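Local coordinates for Low molecular weight phosphotyrosine protein phosphatase 1 (Drosophila melanogaster, PDB 7CUY) that catalyses the removal of phosphate from phosphotyrosine in proteins and, probably, from small aryl and acyl phosphates, at residues V21-V24 and D25-E28; A146-M149 and K150-Q154; I56-L59 and Q60-L64; L107-L110 and G111-G114. All blocks are in the same frame, centred on the assembly; numbering follows the deposited sequence.

Along the chain the order is contact 1, contact 3, contact 4 and contact 2. Contact 1 sits on helix 15-29, and two others reach it: Thr-26 CG2 meets Met-149 CE of contact 2 at 3.6 Å, while Val-21 CG1 meets Leu-64 CB of contact 3 at 3.8 Å. Contact 4, at the end of edge strand 106-109, in turn touches contact 2 on helix 132-153; their centres lie about 11 Å apart. Contact 3, closing helix 53-61, lies about 23 Å, centre to centre, from contacts 2 and 4. Together they show helices 15-29 and 132-153 packed against each other and against the four-stranded parallel sheet of this phosphatase.

Contact 1 (V21-V24 and D25-E28); sequences VVMV and DTLE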
loop_
_atom_site.group_PDB
_atom_site.type_symbol
_atom_site.label_atom_id
_atom_site.label_comp_id
_atom_site.label_asym_id
_atom_site.label_seq_id
_atom_site.Cartn_x
_atom_site.Cartn_y
_atom_site.Cartn_z
ATOM N N VAL A 21 3.386 -4.260 4.290
ATOM C CA VAL A 21 3.927 -5.472 4.900
ATOM C C VAL A 21 3.840 -6.650 3.926
ATOM O O VAL A 21 4.765 -7.483 3.835
ATOM C CB VAL A 21 3.199 -5.765 6.225
ATOM C CG1 VAL A 21 3.531 -7.163 6.700
ATOM C CG2 VAL A 21 3.592 -4.751 7.290
ATOM N N VAL A 22 2.737 -6.746 3.180
ATOM C CA VAL A 22 2.603 -7.839 2.227
ATOM C C VAL A 22 3.643 -7.705 1.121
ATOM O O VAL A 22 4.222 -8.704 0.676
ATOM C CB VAL A 22 1.163 -7.895 1.676
ATOM C CG1 VAL A 22 1.076 -8.807 0.476
ATOM C CG2 VAL A 22 0.192 -8.364 2.754
ATOM N N MET A 23 3.925 -6.472 0.676
ATOM C CA MET A 23 4.906 -6.308 -0.397
ATOM C C MET A 23 6.291 -6.742 0.070
ATOM O O MET A 23 7.014 -7.433 -0.665
ATOM C CB MET A 23 4.920 -4.860 -0.891
ATOM C CG MET A 23 5.793 -4.586 -2.128
ATOM S SD MET A 23 5.038 -5.115 -3.706
ATOM C CE MET A 23 5.905 -6.617 -3.963
ATOM N N VAL A 24 6.664 -6.381 1.300
ATOM C CA VAL A 24 7.965 -6.783 1.822
ATOM C C VAL A 24 8.039 -8.302 1.942
ATOM O O VAL A 24 9.025 -8.919 1.538
ATOM C CB VAL A 24 8.251 -6.082 3.162
ATOM C CG1 VAL A 24 9.435 -6.720 3.861
ATOM C CG2 VAL A 24 8.550 -4.629 2.903
ATOM N N ASP A 25 6.981 -8.920 2.469
ATOM C CA ASP A 25 6.911 -10.375 2.536
ATOM C C ASP A 25 6.957 -10.999 1.150
ATOM O O ASP A 25 7.597 -12.039 0.941
ATOM C CB ASP A 25 5.636 -10.792 3.259
ATOM C CG ASP A 25 5.539 -12.293 3.450
ATOM O OD1 ASP A 25 6.565 -12.909 3.830
ATOM O OD2 ASP A 25 4.436 -12.849 3.220
ATOM N N THR A 26 6.292 -10.372 0.187
ATOM C CA THR A 26 6.289 -10.896 -1.166
ATOM C C THR A 26 7.678 -10.822 -1.784
ATOM O O THR A 26 8.139 -11.784 -2.413
ATOM C CB THR A 26 5.264 -10.120 -1.993
ATOM O OG1 THR A 26 3.954 -10.444 -1.523
ATOM C CG2 THR A 26 5.377 -10.446 -3.461
ATOM N N LEU A 27 8.367 -9.698 -1.613
ATOM C CA LEU A 27 9.739 -9.604 -2.098
ATOM C C LEU A 27 10.649 -10.626 -1.421
ATOM O O LEU A 27 11.528 -11.197 -2.074
ATOM C CB LEU A 27 10.288 -8.198 -1.862
ATOM C CG LEU A 27 9.538 -7.099 -2.617
ATOM C CD1 LEU A 27 9.768 -5.755 -1.921
ATOM C CD2 LEU A 27 9.950 -7.060 -4.095
ATOM N N GLU A 28 10.441 -10.881 -0.125
ATOM C CA GLU A 28 11.315 -11.807 0.585
ATOM C C GLU A 28 11.169 -13.226 0.047
ATOM O O GLU A 28 12.169 -13.906 -0.210
ATOM C CB GLU A 28 11.043 -11.744 2.090
ATOM C CG GLU A 28 12.123 -12.428 2.903
ATOM C CD GLU A 28 12.094 -12.056 4.386
ATOM O OE1 GLU A 28 12.667 -12.817 5.210
ATOM O OE2 GLU A 28 11.508 -10.996 4.725
#
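Val-21 starts the ladder: its carbonyl O receives the backbone N of Asp-25 at 3.0 Å, nearly straight. One residue on, Val-22 O takes two donors from a single residue, Thr-26 N at 2.7 Å and Thr-26 OG1 at 2.8 Å. The hydroxyl gets there because OG1 lies beside its own backbone N (chi1 -69°), and it arrives from above the carbonyl plane, well off the direction used by the backbone N-H. This buried hydroxyl is thereby satisfied inside the helix, with Val-22 CG1 lying 3.9 Å from OG1. A valine in place of Thr-26 has no hydroxyl to give, which would probably leave Val-22 O with one donor and an apolar methyl facing it.

Met-23 O accepts Leu-27 N at 2.8 Å, while its side chain curls along the helix. The chain leaves with CG anti to the backbone N, then bends at chi2 (78°) and again at chi3, which brings the methyl CE back to meet Thr-26 CG2 and Leu-27 CG, each at 3.9 Å. Val-24 closes the set through its O, which accepts Glu-28 N at 2.9 Å.

The apolar face made by Met-23, Thr-26 and Leu-27 packs on other parts of the fold: Met-23 rests on Cys-145 of helix 132-153, Leu-27 on Val-35 and Val-37 of strand 35-41. This is regular i to i+4 alpha-helical geometry in the connecting helix of the beta-alpha-beta unit formed by strand 3-9, helix 15-29 and strand 35-41.

Contact 2 (A146-M149 and K150-Q154); sequences AAFM and KERLQ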
loop_
_atom_site.group_PDB
_atom_site.type_symbol
_atom_site.label_atom_id
_atom_site.label_comp_id
_atom_site.label_asym_id
_atom_site.label_seq_id
_atom_site.Cartn_x
_atom_site.Cartn_y
_atom_site.Cartn_z
ATOM N N ALA A 146 2.161 -9.675 -5.643
ATOM C CA ALA A 146 2.851 -10.690 -6.434
ATOM C C ALA A 146 2.861 -10.328 -7.914
ATOM O O ALA A 146 3.919 -10.315 -8.559
ATOM C CB ALA A 146 2.175 -12.042 -6.213
ATOM N N ALA A 147 1.682 -10.016 -8.468
ATOM C CA ALA A 147 1.575 -9.755 -9.900
ATOM C C ALA A 147 2.409 -8.543 -10.304
ATOM O O ALA A 147 3.147 -8.592 -11.295
ATOM C CB ALA A 147 0.110 -9.563 -10.296
ATOM N N PHE A 148 2.315 -7.446 -9.540
ATOM C CA PHE A 148 3.177 -6.291 -9.794
ATOM C C PHE A 148 4.652 -6.670 -9.740
ATOM O O PHE A 148 5.439 -6.302 -10.622
ATOM C CB PHE A 148 2.913 -5.182 -8.777
ATOM C CG PHE A 148 3.903 -4.049 -8.863
ATOM C CD1 PHE A 148 4.908 -3.914 -7.929
ATOM C CD2 PHE A 148 3.831 -3.133 -9.898
ATOM C CE1 PHE A 148 5.835 -2.874 -8.007
ATOM C CE2 PHE A 148 4.741 -2.095 -9.991
ATOM C CZ PHE A 148 5.752 -1.968 -9.037
ATOM N N MET A 149 5.058 -7.359 -8.672
ATOM C CA MET A 149 6.455 -7.769 -8.544
ATOM C C MET A 149 6.896 -8.587 -9.745
ATOM O O MET A 149 7.964 -8.341 -10.328
ATOM C CB MET A 149 6.655 -8.582 -7.268
ATOM C CG MET A 149 8.056 -9.151 -7.156
ATOM S SD MET A 149 8.241 -10.149 -5.681
ATOM C CE MET A 149 7.383 -11.643 -6.242
ATOM N N LYS A 150 6.085 -9.567 -10.135
ATOM C CA LYS A 150 6.478 -10.428 -11.248
ATOM C C LYS A 150 6.570 -9.644 -12.553
ATOM O O LYS A 150 7.562 -9.762 -13.286
ATOM C CB LYS A 150 5.507 -11.604 -11.364
ATOM C CG LYS A 150 5.944 -12.812 -10.551
ATOM C CD LYS A 150 4.802 -13.772 -10.315
ATOM C CE LYS A 150 5.304 -15.181 -10.143
ATOM N NZ LYS A 150 6.094 -15.333 -8.915
ATOM N N GLU A 151 5.558 -8.824 -12.862
ATOM C CA GLU A 151 5.558 -8.098 -14.134
ATOM C C GLU A 151 6.597 -6.988 -14.150
ATOM O O GLU A 151 7.477 -6.958 -15.015
ATOM C CB GLU A 151 4.186 -7.493 -14.413
ATOM C CG GLU A 151 3.101 -8.485 -14.625
ATOM C CD GLU A 151 1.758 -7.802 -14.676
ATOM O OE1 GLU A 151 1.674 -6.723 -15.320
ATOM O OE2 GLU A 151 0.812 -8.326 -14.045
ATOM N N ARG A 152 6.484 -6.039 -13.226
ATOM C CA ARG A 152 7.272 -4.815 -13.326
ATOM C C ARG A 152 8.611 -4.914 -12.632
ATOM O O ARG A 152 9.586 -4.334 -13.103
ATOM C CB ARG A 152 6.517 -3.632 -12.728
ATOM C CG ARG A 152 5.209 -3.372 -13.396
ATOM C CD ARG A 152 5.407 -2.866 -14.828
ATOM N NE ARG A 152 4.131 -2.368 -15.328
ATOM C CZ ARG A 152 3.726 -1.106 -15.209
ATOM N NH1 ARG A 152 4.510 -0.198 -14.638
ATOM N NH2 ARG A 152 2.533 -0.759 -15.668
ATOM N N LEU A 153 8.680 -5.596 -11.501
ATOM C CA LEU A 153 9.933 -5.598 -10.764
ATOM C C LEU A 153 10.880 -6.689 -11.252
ATOM O O LEU A 153 12.096 -6.474 -11.300
ATOM C CB LEU A 153 9.658 -5.752 -9.271
ATOM C CG LEU A 153 8.939 -4.601 -8.546
ATOM C CD1 LEU A 153 8.949 -4.824 -7.032
ATOM C CD2 LEU A 153 9.517 -3.226 -8.884
ATOM N N GLN A 154 10.346 -7.852 -11.626
ATOM C CA GLN A 154 11.150 -8.959 -12.123
ATOM C C GLN A 154 11.106 -9.094 -13.633
ATOM O O GLN A 154 11.849 -9.914 -14.189
ATOM C CB GLN A 154 10.686 -10.272 -11.500
ATOM C CG GLN A 154 10.868 -10.300 -10.018
ATOM C CD GLN A 154 10.685 -11.675 -9.450
ATOM O OE1 GLN A 154 9.583 -12.031 -9.032
ATOM N NE2 GLN A 154 11.763 -12.472 -9.433
#
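Phe-148 sets its ring beside two residues of the next turn, Arg-152 and Leu-153. CE2 approaches Arg-152 CB at 3.6 Å, while CE1 approaches Leu-153 CG, also at 3.6 Å. The ring is carried there with CG anti to the backbone N (chi1 172°). Arg-152 offers only its aliphatic base: the chain bends at chi2, the guanidinium plane stands 52° from the ring, and NH1 goes off to a salt bridge with Glu-106. Beyond the helix, Phe-148 makes edge-to-face pairs with Tyr-83, Phe-85 and Phe-113. With an alanine here, a gap is likely to open beside Leu-153 and the base of Arg-152, and the three outside aromatic rings would lose their common partner.

Met-149 runs alongside Gln-154, the two side chains pointing the same way, and its CE lies 3.6 Å from Gln-154 OE1. It also packs on Leu-27 and Ala-30. Lys-150, next in line, bonds through its N to Ala-146 O at 2.8 Å and drapes CB and CG over the same oxygen.

The backbone changes register here. Phe-148 O still takes Arg-152 N at 2.8 Å but also receives a weak bond from Leu-153 N at 3.4 Å, and Met-149 O accepts Gln-154 N at 2.8 Å, almost in line with its C=O, with Leu-153 N only weakly bonded to it. Such i to i+5 bonds define the pi-type turn that finishes the C-terminal helix 132-153.

Contact 3 (I56-L59 and Q60-L64); sequences ISTL and QKHGL
His-62 folds back over the last turn of its helix towards Thr-58 and Leu-59. Its CB lies 3.6 Å from Leu-59 O. CG, beside the backbone N (chi1 -62°), swings the ring towards the preceding turn, and the edge carbon CD2 then comes within 3.1 Å of Thr-58 O, which lies in the ring plane. At the tip, NE2 bonds to Glu-135 of helix 132-153, and the ring stacks on Tyr-138 of the same helix; edge and face together fix how it is turned.

Leu-59 O is gripped by two backbone donors that reach it from opposite faces of its carbonyl plane: His-62 N at 2.8 Å and Leu-64 N at 2.9 Å. Gly-63 N meanwhile donates to Gln-60 O at 2.7 Å. The chain can turn through Gly-63 with a positive phi of 73°, and Leu-64 is brought back over the helix, its CB 3.9 Å from Leu-59 CB and its CD1 near Leu-59 CD2. A water donates to Leu-64 O at 3.1 Å and, at an unusually short and so doubtful distance, to Ile-56 O, tying the departing chain to the last turns of the helix.

Leu-59 also rests on Val-21 of helix 15-29. The bonds from Leu-64 N to Leu-59 O and from Gly-63 N to Gln-60 O, with the glycine at C-prime and the apolar contact between Leu-59 and Leu-64, make a Schellman motif, here ending helix 53-61.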
loop_
_atom_site.group_PDB
_atom_site.type_symbol
_atom_site.label_atom_id
_atom_site.label_comp_id
_atom_site.label_asym_id
_atom_site.label_seq_id
_atom_site.Cartn_x
_atom_site.Cartn_y
_atom_site.Cartn_z
ATOM N N ILE A 56 -3.195 -4.809 12.426
ATOM C CA ILE A 56 -2.132 -5.557 13.098
ATOM C C ILE A 56 -2.560 -7.004 13.318
ATOM O O ILE A 56 -1.829 -7.948 12.989
ATOM C CB ILE A 56 -1.741 -4.858 14.411
ATOM C CG1 ILE A 56 -1.088 -3.517 14.090
ATOM C CG2 ILE A 56 -0.820 -5.734 15.225
ATOM C CD1 ILE A 56 -1.004 -2.569 15.265
ATOM N N SER A 57 -3.772 -7.204 13.827
ATOM C CA SER A 57 -4.204 -8.561 14.123
ATOM C C SER A 57 -4.362 -9.381 12.856
ATOM O O SER A 57 -4.061 -10.584 12.851
ATOM C CB SER A 57 -5.499 -8.532 14.925
ATOM O OG SER A 57 -5.259 -7.877 16.166
ATOM N N THR A 58 -4.826 -8.755 11.764
ATOM C CA THR A 58 -4.945 -9.488 10.506
ATOM C C THR A 58 -3.587 -9.983 10.028
ATOM O O THR A 58 -3.463 -11.122 9.563
ATOM C CB THR A 58 -5.587 -8.613 9.428
ATOM O OG1 THR A 58 -6.939 -8.325 9.791
ATOM C CG2 THR A 58 -5.567 -9.328 8.102
ATOM N N LEU A 59 -2.557 -9.138 10.116
ATOM C CA LEU A 59 -1.232 -9.568 9.678
ATOM C C LEU A 59 -0.706 -10.705 10.562
ATOM O O LEU A 59 -0.205 -11.711 10.046
ATOM C CB LEU A 59 -0.269 -8.376 9.666
ATOM C CG LEU A 59 -0.583 -7.349 8.571
ATOM C CD1 LEU A 59 0.190 -6.015 8.749
ATOM C CD2 LEU A 59 -0.337 -7.958 7.180
ATOM N N GLN A 60 -0.841 -10.561 11.892
ATOM C CA GLN A 60 -0.513 -11.632 12.836
ATOM C C GLN A 60 -1.163 -12.953 12.452
ATOM O O GLN A 60 -0.506 -13.998 12.434
ATOM C CB GLN A 60 -0.959 -11.248 14.242
ATOM C CG GLN A 60 -0.186 -10.133 14.886
ATOM C CD GLN A 60 -0.281 -10.193 16.395
ATOM O OE1 GLN A 60 -1.380 -10.255 16.951
ATOM N NE2 GLN A 60 0.871 -10.182 17.071
ATOM N N LYS A 61 -2.466 -12.926 12.158
ATOM C CA LYS A 61 -3.166 -14.124 11.704
ATOM C C LYS A 61 -2.396 -14.832 10.602
ATOM O O LYS A 61 -2.440 -16.065 10.498
ATOM C CB LYS A 61 -4.565 -13.747 11.217
ATOM C CG LYS A 61 -5.365 -14.868 10.584
ATOM C CD LYS A 61 -6.498 -14.305 9.711
ATOM C CE LYS A 61 -7.577 -15.351 9.388
ATOM N NZ LYS A 61 -8.401 -15.731 10.577
ATOM N N HIS A 62 -1.665 -14.074 9.785
ATOM C CA HIS A 62 -0.907 -14.632 8.679
ATOM C C HIS A 62 0.585 -14.621 8.950
ATOM O O HIS A 62 1.382 -14.710 8.013
ATOM C CB HIS A 62 -1.231 -13.883 7.388
ATOM C CG HIS A 62 -2.667 -13.987 6.991
ATOM N ND1 HIS A 62 -3.142 -14.999 6.186
ATOM C CD2 HIS A 62 -3.733 -13.207 7.283
ATOM C CE1 HIS A 62 -4.441 -14.843 6.003
ATOM N NE2 HIS A 62 -4.825 -13.766 6.663
ATOM N N GLY A 63 0.973 -14.512 10.219
ATOM C CA GLY A 63 2.367 -14.628 10.588
ATOM C C GLY A 63 3.221 -13.444 10.207
ATOM O O GLY A 63 4.426 -13.608 9.989
ATOM N N LEU A 64 2.636 -12.252 10.128
ATOM C CA LEU A 64 3.362 -11.050 9.760
ATOM C C LEU A 64 3.277 -10.044 10.893
ATOM O O LEU A 64 2.381 -10.106 11.729
ATOM C CB LEU A 64 2.801 -10.446 8.473
ATOM C CG LEU A 64 3.124 -11.334 7.290
ATOM C CD1 LEU A 64 2.218 -10.992 6.119
ATOM C CD2 LEU A 64 4.614 -11.211 6.928
HETATM O O HOH W 1 0.626 -7.807 12.973
#

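Contact 4 (L107-L110 and G111-G114); sequences LLML and GDFG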
loop_
_atom_site.group_PDB
_atom_site.type_symbol
_atom_site.label_atom_id
_atom_site.label_comp_id
_atom_site.label_asym_id
_atom_site.label_seq_id
_atom_site.Cartn_x
_atom_site.Cartn_y
_atom_site.Cartn_z
ATOM N N LEU A 107 2.470 6.707 -10.876
ATOM C CA LEU A 107 1.287 6.597 -10.021
ATOM C C LEU A 107 0.413 5.444 -10.498
ATOM O O LEU A 107 -0.113 5.473 -11.620
ATOM C CB LEU A 107 0.468 7.887 -10.018
ATOM C CG LEU A 107 1.215 9.204 -9.853
ATOM C CD1 LEU A 107 0.212 10.356 -9.688
ATOM C CD2 LEU A 107 2.197 9.144 -8.689
ATOM N N LEU A 108 0.233 4.446 -9.650
ATOM C CA LEU A 108 -0.508 3.256 -10.026
ATOM C C LEU A 108 -1.550 2.970 -8.962
ATOM O O LEU A 108 -1.429 3.391 -7.815
ATOM C CB LEU A 108 0.435 2.043 -10.202
ATOM C CG LEU A 108 1.570 2.299 -11.207
ATOM C CD1 LEU A 108 2.637 1.239 -11.084
ATOM C CD2 LEU A 108 1.034 2.403 -12.654
ATOM N N MET A 109 -2.583 2.249 -9.343
ATOM C CA MET A 109 -3.529 1.743 -8.369
ATOM C C MET A 109 -3.217 0.267 -8.151
ATOM O O MET A 109 -3.092 -0.490 -9.120
ATOM C CB MET A 109 -4.968 1.950 -8.847
ATOM C CG MET A 109 -5.934 1.788 -7.711
ATOM S SD MET A 109 -7.634 2.083 -8.170
ATOM C CE MET A 109 -7.961 0.594 -9.119
ATOM N N LEU A 110 -3.033 -0.127 -6.881
ATOM C CA LEU A 110 -2.471 -1.454 -6.608
ATOM C C LEU A 110 -3.321 -2.563 -7.233
ATOM O O LEU A 110 -2.784 -3.524 -7.799
ATOM C CB LEU A 110 -2.320 -1.662 -5.097
ATOM C CG LEU A 110 -1.724 -3.024 -4.686
ATOM C CD1 LEU A 110 -0.430 -3.279 -5.403
ATOM C CD2 LEU A 110 -1.504 -3.108 -3.185
ATOM N N GLY A 111 -4.647 -2.430 -7.181
ATOM C CA GLY A 111 -5.500 -3.496 -7.665
ATOM C C GLY A 111 -5.553 -3.635 -9.178
ATOM O O GLY A 111 -6.177 -4.580 -9.665
ATOM N N ASP A 112 -4.935 -2.725 -9.931
ATOM C CA ASP A 112 -4.837 -2.956 -11.371
ATOM C C ASP A 112 -3.878 -4.103 -11.705
ATOM O O ASP A 112 -3.735 -4.466 -12.881
ATOM C CB ASP A 112 -4.405 -1.674 -12.096
ATOM C CG ASP A 112 -5.568 -0.684 -12.299
ATOM O OD1 ASP A 112 -6.739 -1.088 -12.153
ATOM O OD2 ASP A 112 -5.307 0.502 -12.615
ATOM N N PHE A 113 -3.224 -4.690 -10.704
ATOM C CA PHE A 113 -2.339 -5.825 -10.912
ATOM C C PHE A 113 -2.966 -7.055 -10.277
ATOM O O PHE A 113 -3.477 -6.984 -9.154
ATOM C CB PHE A 113 -0.942 -5.530 -10.354
ATOM C CG PHE A 113 -0.253 -4.420 -11.086
ATOM C CD1 PHE A 113 0.523 -4.689 -12.201
ATOM C CD2 PHE A 113 -0.461 -3.096 -10.718
ATOM C CE1 PHE A 113 1.129 -3.660 -12.910
ATOM C CE2 PHE A 113 0.134 -2.059 -11.417
ATOM C CZ PHE A 113 0.930 -2.330 -12.512
ATOM N N GLY A 114 -2.990 -8.154 -11.026
ATOM C CA GLY A 114 -3.461 -9.441 -10.511
ATOM C C GLY A 114 -4.947 -9.681 -10.344
ATOM O O GLY A 114 -5.462 -10.718 -10.769
HETATM O O HOH W 2 -3.080 1.358 -12.126
#
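Met-109 O accepts the backbone N of Asp-112 at 3.0 Å, the shortest sound polar bond between 107-110 and 111-114. The donor stands above the carbonyl plane, 48° out of it, as expected where the chain doubles back over three residues. One step later Leu-110 O repeats the pattern with Phe-113 N at 3.2 Å, so two overlapping turns wind the chain into a short piece of 3-10 helix.

The side chains follow this winding. Asp-112 crosses Met-109 at about a right angle: the methionine stays extended to SD, then bends at chi3 (73°), which sets CE 3.7 Å from Asp-112 OD1. That oxygen has its main partner in Arg-120, through a salt bridge. A water accepts from Met-109 N at 3.0 Å; the same water donates to Asp-112 OD2, but at an unusually short distance, so that bond is doubtful in detail. Phe-113 turns a ring edge back on the turn, CD2 lying 3.8 Å from Leu-110 O, which sits in the ring plane. Its CE2 then reaches Leu-108 CD1 at 4.2 Å, while Glu-151 and Arg-152 of helix 132-153 touch the ring.

Leu-110 packs on Phe-85 and Ala-144, its side chain about 8 Å from that of Arg-15, a probable active-site residue. The 3-10 turn thus ends edge strand 106-109 of the parallel sheet and begins the loop that carries Asp-124, the likely proton donor.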